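Local coordinates for protein MaoC-like dehydratase (Rhodospirillum rubrum, PDB 3EXZ) that probably catalyses the hydration or dehydration of acyl thioester substrates, as a MaoC-like member of the hotdog-fold superfamily, at residues S16-V21 with E97-T102. Sequence-based numbering, arbitrary orientation.
Sequences SARHRV and ELHVET
Bends at chi2 and chi3 (112° and -97°) turn the Arg18 chain alongside His99, laying its guanidinium over one face of the ring, whose CG sits between the backbone N and carbonyl carbon. The two planes lie 22° apart, an offset stack in which Arg18 NH2 comes within 3.1 Å of His99 CD2. In the ring plane, His99 NE2 donates a nearly straight bond to Glu101 OE2, which should restrict the ring's rotation. A leucine in place of His99 would probably leave the Arg18 guanidinium without its flat partner and Glu101 without this donor. Farther along, Arg20 NH1 meets Glu97 OE2 at 3.2 Å in a salt bridge, approaching the anti side somewhat out of the carboxylate plane. The backbones illustrate how an irregular edge strand keeps its pairing: His19 and Leu98 form an antiparallel hydrogen-bonded pair, whereas beyond Ala17 the Ser16 side chain replaces a backbone acceptor. Ser16 OG accepts the N-H of Val100, 2.7 Å from Val100 N, and gives its proton to Ala17 O, while Ser16 N reaches Val100 O. Strand 13-20, outermost within this chain, borders strand 97-109 in the antiparallel hotdog sheet; Val100 and His19 touch helix 57-72, and His99 touches Leu126 on strand 116-126.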
loop_
_atom_site.group_PDB
_atom_site.type_symbol
_atom_site.label_atom_id
_atom_site.label_comp_id
_atom_site.label_asym_id
_atom_site.label_seq_id
_atom_site.Cartn_x
_atom_site.Cartn_y
_atom_site.Cartn_z
ATOM N N SER A 16 -11.849 14.245 -0.259
ATOM C CA SER A 16 -11.981 13.703 -1.601
ATOM C C SER A 16 -13.442 13.458 -1.959
ATOM O O SER A 16 -14.333 13.573 -1.112
ATOM C CB SER A 16 -11.256 12.350 -1.694
ATOM O OG SER A 16 -12.049 11.292 -1.153
ATOM N N ALA A 17 -13.666 13.152 -3.236
ATOM C CA ALA A 17 -14.988 12.775 -3.703
ATOM C C ALA A 17 -15.146 11.298 -3.243
ATOM O O ALA A 17 -14.229 10.702 -2.645
ATOM C CB ALA A 17 -15.104 12.893 -5.206
ATOM N N ARG A 18 -16.291 10.708 -3.550
ATOM C CA ARG A 18 -16.620 9.371 -3.092
ATOM C C ARG A 18 -16.404 8.272 -4.097
ATOM O O ARG A 18 -16.336 8.522 -5.294
ATOM C CB ARG A 18 -18.082 9.373 -2.597
ATOM C CG ARG A 18 -18.259 9.446 -1.072
ATOM C CD ARG A 18 -18.863 10.762 -0.601
ATOM N NE ARG A 18 -17.852 11.720 -0.151
ATOM C CZ ARG A 18 -17.853 12.308 1.047
ATOM N NH1 ARG A 18 -18.808 12.035 1.931
ATOM N NH2 ARG A 18 -16.899 13.177 1.362
ATOM N N HIS A 19 -16.267 7.053 -3.600
ATOM C CA HIS A 19 -16.087 5.919 -4.483
ATOM C C HIS A 19 -16.820 4.724 -3.881
ATOM O O HIS A 19 -16.685 4.438 -2.687
ATOM C CB HIS A 19 -14.598 5.605 -4.669
ATOM C CG HIS A 19 -14.331 4.371 -5.468
ATOM N ND1 HIS A 19 -14.257 4.368 -6.844
ATOM C CD2 HIS A 19 -14.111 3.092 -5.076
ATOM C CE1 HIS A 19 -13.994 3.143 -7.266
ATOM N NE2 HIS A 19 -13.905 2.350 -6.212
ATOM N N ARG A 20 -17.624 4.049 -4.701
ATOM C CA ARG A 20 -18.360 2.883 -4.229
ATOM C C ARG A 20 -17.624 1.571 -4.549
ATOM O O ARG A 20 -17.272 1.297 -5.701
ATOM C CB ARG A 20 -19.768 2.835 -4.841
ATOM C CG ARG A 20 -20.752 2.032 -4.001
ATOM C CD ARG A 20 -22.111 1.907 -4.673
ATOM N NE ARG A 20 -23.043 1.123 -3.866
ATOM C CZ ARG A 20 -23.645 1.569 -2.767
ATOM N NH1 ARG A 20 -23.419 2.806 -2.338
ATOM N NH2 ARG A 20 -24.467 0.773 -2.090
ATOM N N VAL A 21 -17.387 0.769 -3.514
ATOM C CA VAL A 21 -16.706 -0.517 -3.679
ATOM C C VAL A 21 -17.696 -1.658 -3.940
ATOM O O VAL A 21 -18.572 -1.936 -3.118
ATOM C CB VAL A 21 -15.872 -0.889 -2.428
ATOM C CG1 VAL A 21 -15.074 -2.157 -2.700
ATOM C CG2 VAL A 21 -14.926 0.246 -2.070
ATOM N N GLU A 97 -19.313 3.085 0.667
ATOM C CA GLU A 97 -18.987 4.351 0.020
ATOM C C GLU A 97 -17.766 4.907 0.750
ATOM O O GLU A 97 -17.829 5.232 1.941
ATOM C CB GLU A 97 -20.114 5.373 0.134
ATOM C CG GLU A 97 -21.275 5.114 -0.801
ATOM C CD GLU A 97 -21.115 5.780 -2.157
ATOM O OE1 GLU A 97 -20.770 6.978 -2.179
ATOM O OE2 GLU A 97 -21.341 5.110 -3.192
ATOM N N LEU A 98 -16.653 5.010 0.037
ATOM C CA LEU A 98 -15.438 5.533 0.624
ATOM C C LEU A 98 -15.103 6.940 0.141
ATOM O O LEU A 98 -15.376 7.316 -1.008
ATOM C CB LEU A 98 -14.233 4.639 0.274
ATOM C CG LEU A 98 -14.361 3.126 0.506
ATOM C CD1 LEU A 98 -13.056 2.422 0.151
ATOM C CD2 LEU A 98 -14.740 2.862 1.961
ATOM N N HIS A 99 -14.536 7.722 1.050
ATOM C CA HIS A 99 -14.024 9.036 0.716
ATOM C C HIS A 99 -12.835 9.225 1.657
ATOM O O HIS A 99 -12.744 8.569 2.702
ATOM C CB HIS A 99 -15.047 10.152 0.894
ATOM C CG HIS A 99 -15.301 10.506 2.312
ATOM N ND1 HIS A 99 -16.036 9.703 3.155
ATOM C CD2 HIS A 99 -14.879 11.554 3.054
ATOM C CE1 HIS A 99 -16.054 10.243 4.360
ATOM N NE2 HIS A 99 -15.357 11.366 4.326
ATOM N N VAL A 100 -11.909 10.101 1.293
ATOM C CA VAL A 100 -10.745 10.303 2.134
ATOM C C VAL A 100 -10.676 11.688 2.748
ATOM O O VAL A 100 -10.974 12.686 2.085
ATOM C CB VAL A 100 -9.440 10.066 1.340
ATOM C CG1 VAL A 100 -8.238 10.048 2.299
ATOM C CG2 VAL A 100 -9.535 8.758 0.555
ATOM N N GLU A 101 -10.325 11.729 4.036
ATOM C CA GLU A 101 -10.139 12.992 4.760
ATOM C C GLU A 101 -8.645 13.129 5.137
ATOM O O GLU A 101 -8.124 12.380 5.969
ATOM C CB GLU A 101 -11.021 13.041 6.014
ATOM C CG GLU A 101 -12.460 13.424 5.703
ATOM C CD GLU A 101 -13.376 13.330 6.913
ATOM O OE1 GLU A 101 -12.860 13.350 8.056
ATOM O OE2 GLU A 101 -14.613 13.237 6.716
ATOM N N THR A 102 -7.958 14.095 4.533
ATOM C CA THR A 102 -6.529 14.278 4.778
ATOM C C THR A 102 -6.179 15.511 5.609
ATOM O O THR A 102 -6.730 16.589 5.394
ATOM C CB THR A 102 -5.757 14.322 3.415
ATOM O OG1 THR A 102 -6.115 13.177 2.628
ATOM C CG2 THR A 102 -4.237 14.302 3.637
#